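Local coordinates for protein putative mannose-6-phosphate isomerase YvyI (Bacillus subtilis, PDB 1QWR) that probably catalyses the interconversion of mannose 6-phosphate and fructose 6-phosphate, using one bound zinc ion per subunit, at residues Glu36-Pro48 with Asp81-Lys93. Numbering follows the deposited sequence.
Sequences ESTGECWAISAHP and DRFPLLTKLLDVK
A classic beta bulge interrupts the antiparallel pairing of strands 38-44 and 85-92: Ala43 and Ile44 both face Thr87, whose carbonyl O accepts from Ala43 N at 2.8 Å and Ile44 N at 3.2 Å. The Ala43 bond is the more bent, 135° at the hydrogen. Beyond it the regular pattern runs on through the reciprocal bonds of Cys41 and Leu89 to Asp91 N, which donates to Gly39 O. In this cupin-type catalytic domain the two strands sit between strands 9-17 and 182-189, and the face bearing Glu40, Trp42 and Lys88 looks toward the zinc site, the Lys88 side chain lying about 7 Å from those of the metal ligands His101 and Glu119. Here Glu40 OE1 is gripped twice. Trp42 NE1 donates to the anti lone pair of Glu40 OE1 at 2.7 Å, nearly in the indole plane, while Lys88 NZ meets the same OE1 from above the carboxylate plane at 2.9 Å, forming a salt bridge. Extended beyond CG (chi3 -172°), Lys88 runs alongside Trp42 and lays CE over the five-membered ring, 3.8 Å from its centroid. A glutamine in place of Glu40 would probably leave the Lys88 ammonium without its charged mate. On the opposite face, Ile44 CD1 packs against Thr87 CB at 3.7 Å, and Ile44 also touches Ile272 of strand 271-276. Past the bulge, Ala46 CB meets Phe83 CB at 3.5 Å.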
ATOM      1  N   GLU A  36       9.974 -11.052 -15.381  1.00 27.22           N
ATOM      2  CA  GLU A  36      10.792  -9.852 -15.507  1.00 26.24           C
ATOM      3  C   GLU A  36       9.884  -8.621 -15.619  1.00 25.03           C
ATOM      4  O   GLU A  36      10.359  -7.505 -15.841  1.00 25.65           O
ATOM      5  CB  GLU A  36      11.729  -9.964 -16.714  1.00 27.61           C
ATOM      6  CG  GLU A  36      12.571 -11.231 -16.672  1.00 30.96           C
ATOM      7  CD  GLU A  36      13.439 -11.326 -15.426  1.00 33.33           C
ATOM      8  OE1 GLU A  36      14.444 -10.594 -15.345  1.00 34.27           O
ATOM      9  OE2 GLU A  36      13.115 -12.130 -14.519  1.00 36.35           O
ATOM     10  N   SER A  37       8.577  -8.840 -15.468  1.00 23.23           N
ATOM     11  CA  SER A  37       7.592  -7.754 -15.479  1.00 24.02           C
ATOM     12  C   SER A  37       6.746  -7.917 -14.225  1.00 22.94           C
ATOM     13  O   SER A  37       5.557  -8.175 -14.306  1.00 21.65           O
ATOM     14  CB  SER A  37       6.671  -7.828 -16.706  1.00 27.03           C
ATOM     15  OG  SER A  37       7.326  -7.341 -17.859  1.00 34.58           O
ATOM     16  N   THR A  38       7.374  -7.794 -13.057  1.00 21.87           N
ATOM     17  CA  THR A  38       6.647  -7.945 -11.795  1.00 20.41           C
ATOM     18  C   THR A  38       6.352  -6.541 -11.260  1.00 18.83           C
ATOM     19  O   THR A  38       7.262  -5.791 -10.929  1.00 18.57           O
ATOM     20  CB  THR A  38       7.496  -8.761 -10.781  1.00 20.52           C
ATOM     21  OG1 THR A  38       7.706 -10.088 -11.308  1.00 21.52           O
ATOM     22  CG2 THR A  38       6.786  -8.864  -9.416  1.00 19.05           C
ATOM     23  N   GLY A  39       5.071  -6.187 -11.194  1.00 19.24           N
ATOM     24  CA  GLY A  39       4.717  -4.866 -10.723  1.00 16.93           C
ATOM     25  C   GLY A  39       4.369  -4.762  -9.255  1.00 16.79           C
ATOM     26  O   GLY A  39       4.590  -3.713  -8.645  1.00 16.65           O
ATOM     27  N   GLU A  40       3.849  -5.832  -8.664  1.00 15.79           N
ATOM     28  CA  GLU A  40       3.445  -5.722  -7.261  1.00 17.35           C
ATOM     29  C   GLU A  40       3.932  -6.818  -6.328  1.00 16.55           C
ATOM     30  O   GLU A  40       4.002  -7.989  -6.695  1.00 18.03           O
ATOM     31  CB  GLU A  40       1.908  -5.661  -7.152  1.00 15.41           C
ATOM     32  CG  GLU A  40       1.211  -4.712  -8.157  1.00 17.30           C
ATOM     33  CD  GLU A  40      -0.283  -4.479  -7.866  1.00 21.73           C
ATOM     34  OE1 GLU A  40      -0.910  -5.288  -7.146  1.00 19.77           O
ATOM     35  OE2 GLU A  40      -0.841  -3.474  -8.382  1.00 22.52           O
ATOM     36  N   CYS A  41       4.292  -6.398  -5.121  1.00 14.94           N
ATOM     37  CA  CYS A  41       4.645  -7.314  -4.059  1.00 14.52           C
ATOM     38  C   CYS A  41       3.529  -7.085  -3.023  1.00 16.46           C
ATOM     39  O   CYS A  41       3.436  -5.994  -2.463  1.00 14.22           O
ATOM     40  CB  CYS A  41       5.977  -6.947  -3.414  1.00 14.56           C
ATOM     41  SG  CYS A  41       6.319  -7.912  -1.904  1.00 20.33           S
ATOM     42  N   TRP A  42       2.659  -8.078  -2.825  1.00 14.76           N
ATOM     43  CA  TRP A  42       1.597  -8.014  -1.821  1.00 15.05           C
ATOM     44  C   TRP A  42       2.367  -8.472  -0.572  1.00 17.50           C
ATOM     45  O   TRP A  42       2.588  -9.669  -0.339  1.00 19.61           O
ATOM     46  CB  TRP A  42       0.461  -8.972  -2.221  1.00 13.51           C
ATOM     47  CG  TRP A  42      -0.305  -8.441  -3.427  1.00 15.89           C
ATOM     48  CD1 TRP A  42       0.155  -7.575  -4.383  1.00 14.48           C
ATOM     49  CD2 TRP A  42      -1.664  -8.749  -3.787  1.00 15.94           C
ATOM     50  NE1 TRP A  42      -0.838  -7.322  -5.316  1.00 16.23           N
ATOM     51  CE2 TRP A  42      -1.961  -8.031  -4.969  1.00 14.79           C
ATOM     52  CE3 TRP A  42      -2.653  -9.562  -3.222  1.00 17.96           C
ATOM     53  CZ2 TRP A  42      -3.212  -8.102  -5.594  1.00 16.58           C
ATOM     54  CZ3 TRP A  42      -3.900  -9.633  -3.842  1.00 15.43           C
ATOM     55  CH2 TRP A  42      -4.163  -8.906  -5.015  1.00 14.40           C
ATOM     56  N   ALA A  43       2.791  -7.470   0.200  1.00 15.51           N
ATOM     57  CA  ALA A  43       3.668  -7.615   1.370  1.00 12.68           C
ATOM     58  C   ALA A  43       3.016  -8.000   2.693  1.00 14.00           C
ATOM     59  O   ALA A  43       3.503  -8.875   3.404  1.00 16.71           O
ATOM     60  CB  ALA A  43       4.470  -6.303   1.515  1.00 11.94           C
ATOM     61  N   ILE A  44       1.955  -7.307   3.055  1.00 13.57           N
ATOM     62  CA  ILE A  44       1.189  -7.709   4.242  1.00 14.70           C
ATOM     63  C   ILE A  44      -0.202  -7.832   3.613  1.00 15.14           C
ATOM     64  O   ILE A  44      -0.859  -6.844   3.297  1.00 14.99           O
ATOM     65  CB  ILE A  44       1.198  -6.660   5.360  1.00 13.09           C
ATOM     66  CG1 ILE A  44       2.634  -6.500   5.919  1.00 15.91           C
ATOM     67  CG2 ILE A  44       0.283  -7.130   6.512  1.00 12.34           C
ATOM     68  CD1 ILE A  44       3.414  -5.269   5.369  1.00 11.85           C
ATOM     69  N   SER A  45      -0.640  -9.062   3.393  1.00 15.07           N
ATOM     70  CA  SER A  45      -1.908  -9.267   2.716  1.00 15.08           C
ATOM     71  C   SER A  45      -2.764 -10.373   3.279  1.00 16.07           C
ATOM     72  O   SER A  45      -2.251 -11.427   3.650  1.00 15.82           O
ATOM     73  CB  SER A  45      -1.629  -9.596   1.236  1.00 16.31           C
ATOM     74  OG  SER A  45      -2.756 -10.181   0.564  1.00 14.18           O
ATOM     75  N   ALA A  46      -4.067 -10.114   3.348  1.00 15.12           N
ATOM     76  CA  ALA A  46      -5.031 -11.131   3.739  1.00 15.60           C
ATOM     77  C   ALA A  46      -6.066 -11.173   2.605  1.00 16.41           C
ATOM     78  O   ALA A  46      -7.187 -11.681   2.767  1.00 14.81           O
ATOM     79  CB  ALA A  46      -5.714 -10.792   5.057  1.00 16.48           C
ATOM     80  N   HIS A  47      -5.706 -10.642   1.444  1.00 15.87           N
ATOM     81  CA  HIS A  47      -6.675 -10.668   0.350  1.00 16.30           C
ATOM     82  C   HIS A  47      -6.724 -12.087  -0.214  1.00 16.57           C
ATOM     83  O   HIS A  47      -5.687 -12.710  -0.418  1.00 16.39           O
ATOM     84  CB  HIS A  47      -6.304  -9.667  -0.755  1.00 15.75           C
ATOM     85  CG  HIS A  47      -7.443  -9.379  -1.686  1.00 17.37           C
ATOM     86  ND1 HIS A  47      -7.812 -10.240  -2.704  1.00 15.78           N
ATOM     87  CD2 HIS A  47      -8.367  -8.391  -1.675  1.00 16.73           C
ATOM     88  CE1 HIS A  47      -8.918  -9.792  -3.273  1.00 18.96           C
ATOM     89  NE2 HIS A  47      -9.277  -8.673  -2.668  1.00 19.26           N
ATOM     90  N   PRO A  48      -7.936 -12.613  -0.452  1.00 17.59           N
ATOM     91  CA  PRO A  48      -8.125 -13.968  -0.995  1.00 19.00           C
ATOM     92  C   PRO A  48      -7.321 -14.258  -2.265  1.00 21.08           C
ATOM     93  O   PRO A  48      -6.866 -15.385  -2.476  1.00 20.18           O
ATOM     94  CB  PRO A  48      -9.632 -14.043  -1.241  1.00 19.72           C
ATOM     95  CG  PRO A  48     -10.211 -13.134  -0.192  1.00 21.68           C
ATOM     96  CD  PRO A  48      -9.230 -11.946  -0.212  1.00 17.08           C
ATOM     97  N   ASP A  81     -15.060  -8.486   9.576  1.00 21.11           N
ATOM     98  CA  ASP A  81     -15.107  -9.812   8.969  1.00 22.66           C
ATOM     99  C   ASP A  81     -13.750 -10.200   8.387  1.00 21.26           C
ATOM    100  O   ASP A  81     -13.431 -11.378   8.279  1.00 20.53           O
ATOM    101  CB  ASP A  81     -16.128  -9.877   7.815  1.00 26.05           C
ATOM    102  CG  ASP A  81     -17.546  -9.564   8.249  1.00 30.48           C
ATOM    103  OD1 ASP A  81     -17.950  -9.990   9.348  1.00 32.04           O
ATOM    104  OD2 ASP A  81     -18.268  -8.908   7.465  1.00 35.97           O
ATOM    105  N   ARG A  82     -12.950  -9.210   8.004  0.50 18.88           N
ATOM    106  CA  ARG A  82     -11.653  -9.517   7.414  0.50 18.15           C
ATOM    107  C   ARG A  82     -10.572  -8.570   7.912  0.51 17.20           C
ATOM    108  O   ARG A  82     -10.870  -7.466   8.363  0.50 16.69           O
ATOM    109  CB  ARG A  82     -11.735  -9.399   5.892  0.51 18.66           C
ATOM    110  CG  ARG A  82     -12.894 -10.175   5.246  0.50 17.28           C
ATOM    111  CD  ARG A  82     -13.057  -9.766   3.806  0.53 20.19           C
ATOM    112  NE  ARG A  82     -14.389 -10.103   3.318  0.54 20.74           N
ATOM    113  CZ  ARG A  82     -14.819 -11.347   3.140  0.50 19.96           C
ATOM    114  NH1 ARG A  82     -14.009 -12.372   3.408  0.52 17.82           N
ATOM    115  NH2 ARG A  82     -16.057 -11.561   2.703  0.64 19.98           N
ATOM    116  N   PHE A  83      -9.321  -9.018   7.829  1.00 16.70           N
ATOM    117  CA  PHE A  83      -8.164  -8.186   8.217  1.00 14.84           C
ATOM    118  C   PHE A  83      -8.450  -6.946   7.342  1.00 14.78           C
ATOM    119  O   PHE A  83      -8.709  -7.062   6.150  1.00 15.96           O
ATOM    120  CB  PHE A  83      -6.881  -8.888   7.796  1.00 13.26           C
ATOM    121  CG  PHE A  83      -5.633  -8.096   8.084  1.00 16.72           C
ATOM    122  CD1 PHE A  83      -5.066  -8.101   9.371  1.00 16.27           C
ATOM    123  CD2 PHE A  83      -5.016  -7.358   7.071  1.00 13.94           C
ATOM    124  CE1 PHE A  83      -3.890  -7.383   9.635  1.00 14.53           C
ATOM    125  CE2 PHE A  83      -3.845  -6.638   7.322  1.00 12.99           C
ATOM    126  CZ  PHE A  83      -3.280  -6.653   8.610  1.00 15.71           C
ATOM    127  N   PRO A  84      -8.360  -5.737   7.921  1.00 14.97           N
ATOM    128  CA  PRO A  84      -8.680  -4.520   7.180  1.00 14.49           C
ATOM    129  C   PRO A  84      -7.813  -3.875   6.129  1.00 11.53           C
ATOM    130  O   PRO A  84      -8.328  -3.112   5.293  1.00 13.36           O
ATOM    131  CB  PRO A  84      -9.003  -3.537   8.309  1.00 14.78           C
ATOM    132  CG  PRO A  84      -7.987  -3.887   9.339  1.00 15.87           C
ATOM    133  CD  PRO A  84      -8.010  -5.440   9.324  1.00 14.99           C
ATOM    134  N   LEU A  85      -6.521  -4.155   6.166  1.00 13.60           N
ATOM    135  CA  LEU A  85      -5.618  -3.502   5.249  1.00 12.08           C
ATOM    136  C   LEU A  85      -4.855  -4.413   4.301  1.00 14.27           C
ATOM    137  O   LEU A  85      -4.907  -5.639   4.407  1.00 14.63           O
ATOM    138  CB  LEU A  85      -4.631  -2.660   6.083  1.00 12.89           C
ATOM    139  CG  LEU A  85      -5.249  -1.584   7.004  1.00 14.49           C
ATOM    140  CD1 LEU A  85      -4.158  -0.946   7.868  1.00 18.66           C
ATOM    141  CD2 LEU A  85      -5.938  -0.509   6.168  1.00 11.92           C
ATOM    142  N   LEU A  86      -4.121  -3.778   3.389  1.00 13.54           N
ATOM    143  CA  LEU A  86      -3.296  -4.472   2.423  1.00 14.94           C
ATOM    144  C   LEU A  86      -2.122  -3.558   2.122  1.00 14.88           C
ATOM    145  O   LEU A  86      -2.314  -2.383   1.815  1.00 12.82           O
ATOM    146  CB  LEU A  86      -4.104  -4.769   1.164  1.00 14.94           C
ATOM    147  CG  LEU A  86      -3.364  -5.176  -0.114  1.00 15.12           C
ATOM    148  CD1 LEU A  86      -2.598  -6.485   0.113  1.00 14.72           C
ATOM    149  CD2 LEU A  86      -4.422  -5.347  -1.232  1.00 14.93           C
ATOM    150  N   THR A  87      -0.903  -4.087   2.253  1.00 12.23           N
ATOM    151  CA  THR A  87       0.290  -3.291   2.007  1.00 13.64           C
ATOM    152  C   THR A  87       1.073  -3.904   0.863  1.00 14.63           C
ATOM    153  O   THR A  87       1.351  -5.107   0.866  1.00 12.89           O
ATOM    154  CB  THR A  87       1.198  -3.259   3.246  1.00 11.05           C
ATOM    155  OG1 THR A  87       0.454  -2.769   4.372  1.00 15.56           O
ATOM    156  CG2 THR A  87       2.402  -2.373   3.009  1.00 13.86           C
ATOM    157  N   LYS A  88       1.466  -3.059  -0.080  1.00 12.52           N
ATOM    158  CA  LYS A  88       2.238  -3.508  -1.234  1.00 14.16           C
ATOM    159  C   LYS A  88       3.450  -2.643  -1.513  1.00 13.79           C
ATOM    160  O   LYS A  88       3.505  -1.469  -1.111  1.00 13.94           O
ATOM    161  CB  LYS A  88       1.396  -3.422  -2.506  1.00 14.69           C
ATOM    162  CG  LYS A  88       0.096  -4.203  -2.493  1.00 15.17           C
ATOM    163  CD  LYS A  88      -0.647  -3.894  -3.810  1.00 13.08           C
ATOM    164  CE  LYS A  88      -2.059  -4.474  -3.840  1.00 15.56           C
ATOM    165  NZ  LYS A  88      -2.660  -4.179  -5.176  1.00 16.92           N
ATOM    166  N   LEU A  89       4.416  -3.250  -2.208  1.00 13.69           N
ATOM    167  CA  LEU A  89       5.592  -2.556  -2.742  1.00 15.46           C
ATOM    168  C   LEU A  89       5.293  -2.580  -4.249  1.00 15.20           C
ATOM    169  O   LEU A  89       4.988  -3.659  -4.806  1.00 16.77           O
ATOM    170  CB  LEU A  89       6.888  -3.316  -2.452  1.00 14.26           C
ATOM    171  CG  LEU A  89       7.474  -3.027  -1.067  1.00 16.48           C
ATOM    172  CD1 LEU A  89       8.673  -3.972  -0.835  1.00 15.01           C
ATOM    173  CD2 LEU A  89       7.922  -1.553  -0.964  1.00 16.28           C
ATOM    174  N   LEU A  90       5.359  -1.414  -4.906  1.00 14.25           N
ATOM    175  CA  LEU A  90       5.041  -1.317  -6.329  1.00 15.75           C
ATOM    176  C   LEU A  90       6.239  -0.873  -7.162  1.00 14.81           C
ATOM    177  O   LEU A  90       6.868   0.142  -6.856  1.00 16.95           O
ATOM    178  CB  LEU A  90       3.919  -0.303  -6.556  1.00 15.59           C
ATOM    179  CG  LEU A  90       2.645  -0.460  -5.720  1.00 19.41           C
ATOM    180  CD1 LEU A  90       1.715   0.723  -5.978  1.00 19.32           C
ATOM    181  CD2 LEU A  90       1.970  -1.763  -6.070  1.00 17.70           C
ATOM    182  N   ASP A  91       6.537  -1.644  -8.203  1.00 15.99           N
ATOM    183  CA  ASP A  91       7.635  -1.339  -9.116  1.00 14.49           C
ATOM    184  C   ASP A  91       6.961  -0.781 -10.359  1.00 15.83           C
ATOM    185  O   ASP A  91       6.556  -1.545 -11.266  1.00 15.27           O
ATOM    186  CB  ASP A  91       8.393  -2.625  -9.469  1.00 15.08           C
ATOM    187  CG  ASP A  91       9.483  -2.395 -10.510  1.00 16.88           C
ATOM    188  OD1 ASP A  91       9.756  -1.222 -10.864  1.00 17.58           O
ATOM    189  OD2 ASP A  91      10.056  -3.412 -10.964  1.00 19.91           O
ATOM    190  N   VAL A  92       6.803   0.539 -10.374  1.00 16.00           N
ATOM    191  CA  VAL A  92       6.134   1.204 -11.487  1.00 16.61           C
ATOM    192  C   VAL A  92       7.178   1.595 -12.535  1.00 15.43           C
ATOM    193  O   VAL A  92       7.677   2.722 -12.555  1.00 17.53           O
ATOM    194  CB  VAL A  92       5.366   2.447 -10.998  1.00 15.77           C
ATOM    195  CG1 VAL A  92       4.437   2.975 -12.117  1.00 17.58           C
ATOM    196  CG2 VAL A  92       4.508   2.097  -9.764  1.00 16.68           C
ATOM    197  N   LYS A  93       7.516   0.622 -13.370  1.00 19.21           N
ATOM    198  CA  LYS A  93       8.493   0.797 -14.440  1.00 20.88           C
ATOM    199  C   LYS A  93       7.850   1.632 -15.538  1.00 23.16           C
ATOM    200  O   LYS A  93       8.441   2.606 -16.014  1.00 24.79           O
ATOM    201  CB  LYS A  93       8.906  -0.574 -14.995  1.00 22.50           C
ATOM    202  CG  LYS A  93       9.994  -0.485 -16.059  1.00 26.25           C
ATOM    203  CD  LYS A  93      10.448  -1.853 -16.494  1.00 28.89           C
ATOM    204  CE  LYS A  93      11.519  -1.733 -17.588  1.00 31.91           C
ATOM    205  NZ  LYS A  93      11.953  -3.067 -18.085  1.00 34.44           N
TER
HETATM  206  O   HOH W   1      12.393  -5.733 -17.044  1.00 35.98           O
HETATM  207  O   HOH W   2       9.921  -5.814  -9.826  1.00 15.98           O
HETATM  208  O   HOH W   3      -1.653  -4.671   5.323  1.00 27.25           O
HETATM  209  O   HOH W   4      -5.055  -7.724   2.597  1.00 13.60           O